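Local atomic coordinates of anti-sigma-I factor RsgI2 (Clostridium thermocellum, PDB entry 4B9P), a protein that probably restrains the sigma factor SigI2 until its extracellular family 3 carbohydrate-binding module, the part modelled here, senses cellulose outside the cell. Residues R45-K50 / T153-G158. Numbering follows the deposited sequence.
With CA (calcium ion), chain B.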
ATOM      1  N   ARG A  45      -0.542  -5.333  -0.747  1.00 16.19           N
ATOM      2  CA  ARG A  45      -1.305  -5.088   0.485  1.00 16.40           C
ATOM      3  C   ARG A  45      -0.438  -4.458   1.559  1.00 16.47           C
ATOM      4  O   ARG A  45       0.633  -4.965   1.904  1.00 17.47           O
ATOM      5  CB  ARG A  45      -1.899  -6.388   1.049  1.00 16.87           C
ATOM      6  CG  ARG A  45      -2.915  -6.964   0.127  1.00 17.91           C
ATOM      7  CD  ARG A  45      -3.521  -8.200   0.724  1.00 21.34           C
ATOM      8  NE  ARG A  45      -4.549  -8.699  -0.176  1.00 25.95           N
ATOM      9  CZ  ARG A  45      -5.132  -9.867  -0.018  1.00 33.09           C
ATOM     10  NH1 ARG A  45      -4.776 -10.645   1.002  1.00 34.83           N
ATOM     11  NH2 ARG A  45      -6.051 -10.265  -0.888  1.00 36.54           N
ATOM     12  N   TYR A  46      -0.958  -3.361   2.111  1.00 15.64           N
ATOM     13  CA  TYR A  46      -0.373  -2.664   3.257  1.00 16.19           C
ATOM     14  C   TYR A  46      -1.316  -2.939   4.434  1.00 16.08           C
ATOM     15  O   TYR A  46      -2.460  -2.470   4.422  1.00 16.53           O
ATOM     16  CB  TYR A  46      -0.305  -1.147   2.969  1.00 16.62           C
ATOM     17  CG  TYR A  46       0.319  -0.357   4.112  1.00 16.51           C
ATOM     18  CD1 TYR A  46      -0.457   0.112   5.195  1.00 17.11           C
ATOM     19  CD2 TYR A  46       1.684  -0.033   4.105  1.00 17.22           C
ATOM     20  CE1 TYR A  46       0.132   0.798   6.248  1.00 17.02           C
ATOM     21  CE2 TYR A  46       2.279   0.686   5.161  1.00 17.23           C
ATOM     22  CZ  TYR A  46       1.488   1.114   6.209  1.00 15.78           C
ATOM     23  OH  TYR A  46       2.121   1.789   7.190  1.00 16.67           O
ATOM     24  N   TYR A  47      -0.835  -3.670   5.432  1.00 16.10           N
ATOM     25  CA  TYR A  47      -1.659  -4.121   6.558  1.00 15.80           C
ATOM     26  C   TYR A  47      -1.555  -3.177   7.745  1.00 15.37           C
ATOM     27  O   TYR A  47      -0.460  -2.690   8.070  1.00 16.21           O
ATOM     28  CB  TYR A  47      -1.184  -5.487   7.028  1.00 16.34           C
ATOM     29  CG  TYR A  47      -1.399  -6.596   6.068  1.00 17.27           C
ATOM     30  CD1 TYR A  47      -2.647  -7.231   5.973  1.00 19.26           C
ATOM     31  CD2 TYR A  47      -0.372  -7.004   5.212  1.00 21.43           C
ATOM     32  CE1 TYR A  47      -2.841  -8.298   5.102  1.00 23.90           C
ATOM     33  CE2 TYR A  47      -0.565  -8.038   4.331  1.00 25.34           C
ATOM     34  CZ  TYR A  47      -1.789  -8.674   4.262  1.00 27.68           C
ATOM     35  OH  TYR A  47      -1.913  -9.718   3.354  1.00 34.97           O
ATOM     36  N   TYR A  48      -2.681  -2.932   8.417  1.00 15.56           N
ATOM     37  CA  TYR A  48      -2.675  -1.966   9.509  1.00 15.54           C
ATOM     38  C   TYR A  48      -3.886  -2.259  10.401  1.00 15.00           C
ATOM     39  O   TYR A  48      -4.736  -3.107  10.092  1.00 15.47           O
ATOM     40  CB  TYR A  48      -2.717  -0.538   8.949  1.00 16.12           C
ATOM     41  CG  TYR A  48      -4.012  -0.127   8.253  1.00 15.30           C
ATOM     42  CD1 TYR A  48      -4.291  -0.518   6.934  1.00 16.47           C
ATOM     43  CD2 TYR A  48      -4.931   0.685   8.902  1.00 16.72           C
ATOM     44  CE1 TYR A  48      -5.447  -0.165   6.307  1.00 17.09           C
ATOM     45  CE2 TYR A  48      -6.105   1.083   8.250  1.00 17.35           C
ATOM     46  CZ  TYR A  48      -6.333   0.654   6.951  1.00 17.33           C
ATOM     47  OH  TYR A  48      -7.492   1.025   6.318  1.00 19.27           O
ATOM     48  N   THR A  49      -3.942  -1.545  11.524  1.00 15.13           N
ATOM     49  CA  THR A  49      -5.152  -1.536  12.366  1.00 15.09           C
ATOM     50  C   THR A  49      -5.840  -0.185  12.228  1.00 15.25           C
ATOM     51  O   THR A  49      -5.233   0.859  12.450  1.00 15.49           O
ATOM     52  CB  THR A  49      -4.793  -1.811  13.821  1.00 15.94           C
ATOM     53  OG1 THR A  49      -3.675  -0.986  14.188  1.00 16.06           O
ATOM     54  CG2 THR A  49      -4.473  -3.312  14.025  1.00 16.68           C
ATOM     55  N   LYS A  50      -7.118  -0.221  11.819  1.00 15.59           N
ATOM     56  CA  LYS A  50      -7.876   1.025  11.562  1.00 15.56           C
ATOM     57  C   LYS A  50      -8.183   1.812  12.827  1.00 15.95           C
ATOM     58  O   LYS A  50      -8.567   2.979  12.742  1.00 16.55           O
ATOM     59  CB  LYS A  50      -9.165   0.722  10.799  1.00 16.48           C
ATOM     60  CG  LYS A  50     -10.175  -0.074  11.667  1.00 17.08           C
ATOM     61  CD  LYS A  50     -11.434  -0.411  10.914  1.00 19.34           C
ATOM     62  CE  LYS A  50     -12.496  -1.077  11.799  1.00 18.73           C
ATOM     63  NZ  LYS A  50     -12.034  -2.366  12.333  1.00 19.08           N
ATOM     64  N   THR A 153       2.824  -7.150   1.264  1.00 16.51           N
ATOM     65  CA  THR A 153       2.821  -8.354   0.426  1.00 17.25           C
ATOM     66  C   THR A 153       2.401  -8.028  -0.991  1.00 16.85           C
ATOM     67  O   THR A 153       1.727  -7.028  -1.248  1.00 17.50           O
ATOM     68  CB  THR A 153       1.859  -9.419   0.989  1.00 18.55           C
ATOM     69  OG1 THR A 153       0.582  -8.807   1.216  1.00 19.14           O
ATOM     70  CG2 THR A 153       2.392 -10.002   2.296  1.00 21.64           C
ATOM     71  N   VAL A 154       2.821  -8.876  -1.927  1.00 16.69           N
ATOM     72  CA  VAL A 154       2.485  -8.697  -3.343  1.00 17.22           C
ATOM     73  C   VAL A 154       2.073 -10.042  -3.914  1.00 17.72           C
ATOM     74  O   VAL A 154       2.754 -11.050  -3.674  1.00 18.51           O
ATOM     75  CB  VAL A 154       3.662  -8.126  -4.189  1.00 18.28           C
ATOM     76  CG1 VAL A 154       3.198  -7.851  -5.623  1.00 20.16           C
ATOM     77  CG2 VAL A 154       4.266  -6.876  -3.553  1.00 19.74           C
ATOM     78  N   TYR A 155       0.946 -10.037  -4.621  1.00 18.27           N
ATOM     79  CA  TYR A 155       0.389 -11.243  -5.242  1.00 18.89           C
ATOM     80  C   TYR A 155       0.317 -11.036  -6.747  1.00 19.33           C
ATOM     81  O   TYR A 155      -0.003  -9.938  -7.215  1.00 20.20           O
ATOM     82  CB  TYR A 155      -1.037 -11.509  -4.749  1.00 20.11           C
ATOM     83  CG  TYR A 155      -1.082 -11.491  -3.260  1.00 19.49           C
ATOM     84  CD1 TYR A 155      -1.153 -10.277  -2.584  1.00 20.37           C
ATOM     85  CD2 TYR A 155      -1.039 -12.657  -2.522  1.00 21.58           C
ATOM     86  CE1 TYR A 155      -1.186 -10.209  -1.218  1.00 21.87           C
ATOM     87  CE2 TYR A 155      -1.068 -12.586  -1.085  1.00 23.66           C
ATOM     88  CZ  TYR A 155      -1.140 -11.336  -0.460  1.00 22.64           C
ATOM     89  OH  TYR A 155      -1.168 -11.172   0.917  1.00 25.01           O
ATOM     90  N   ILE A 156       0.624 -12.078  -7.520  1.00 19.90           N
ATOM     91  CA  ILE A 156       0.428 -12.047  -8.951  1.00 21.14           C
ATOM     92  C   ILE A 156      -0.558 -13.173  -9.248  1.00 22.07           C
ATOM     93  O   ILE A 156      -0.271 -14.352  -8.972  1.00 22.69           O
ATOM     94  CB  ILE A 156       1.730 -12.285  -9.691  1.00 21.62           C
ATOM     95  CG1 ILE A 156       2.818 -11.320  -9.198  1.00 22.06           C
ATOM     96  CG2 ILE A 156       1.525 -12.130 -11.159  1.00 24.44           C
ATOM     97  CD1 ILE A 156       4.190 -11.449  -9.910  1.00 25.19           C
ATOM     98  N   SER A 157      -1.696 -12.819  -9.840  1.00 22.53           N
ATOM     99  CA  SER A 157      -2.733 -13.794 -10.153  1.00 24.81           C
ATOM    100  C   SER A 157      -3.092 -14.640  -8.930  1.00 25.28           C
ATOM    101  O   SER A 157      -3.327 -15.859  -9.048  1.00 28.43           O
ATOM    102  CB  SER A 157      -2.315 -14.682 -11.324  1.00 26.49           C
ATOM    103  OG  SER A 157      -2.139 -13.879 -12.466  1.00 30.41           O
ATOM    104  N   GLY A 158      -3.114 -14.008  -7.759  1.00 23.51           N
ATOM    105  CA  GLY A 158      -3.535 -14.661  -6.536  1.00 25.63           C
ATOM    106  C   GLY A 158      -2.448 -15.392  -5.777  1.00 25.31           C
ATOM    107  O   GLY A 158      -2.683 -15.821  -4.649  1.00 28.00           O
TER
HETATM  108 CA    CA B1167      -3.373   1.405  13.947  1.00 15.38          CA
HETATM  109  O   HOH W   1      -3.273   2.982  12.038  1.00 17.00           O
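Arg45 and Thr153 form an antiparallel hydrogen-bonded pair, with Arg45 N giving to Thr153 O at 2.9 Å and Thr153 N returning a longer bond to Arg45 O at 3.2 Å. The short strand segments run at 142° to one another. Both side chains of the pair emerge on the face that also carries Tyr47 and Tyr155, whose rings come in from opposite directions until the two OH atoms lie 2.9 Å apart. Thr153 sits beneath this meeting: a chi1 of 51° tucks OG1 between its own backbone N and carbonyl carbon, from where it donates to Tyr155 OH at 3.0 Å and lies 3.4 Å from Tyr47 CE2, at the edge of that ring. Here the middle strand 42-48 joins 152-156 in one of the two antiparallel sheets of the CBM3 beta-sandwich. Extended from CG to NE, Arg45 crosses Tyr155 at about a right angle; its CD comes within 3.6 Å of Tyr155 CE1, which also lies over one face of the guanidinium, the two planes inclined by 47°. Arg45 NE makes a salt bridge to Glu89, and Tyr155 OH is hydrogen-bonded to Glu165. Past the end of strand 42-48, Thr49 grips the calcium ion through both O (2.5 Å) and OG1 (2.4 Å), alongside a water, Asp51, Asp132, Ser135 and Asp136.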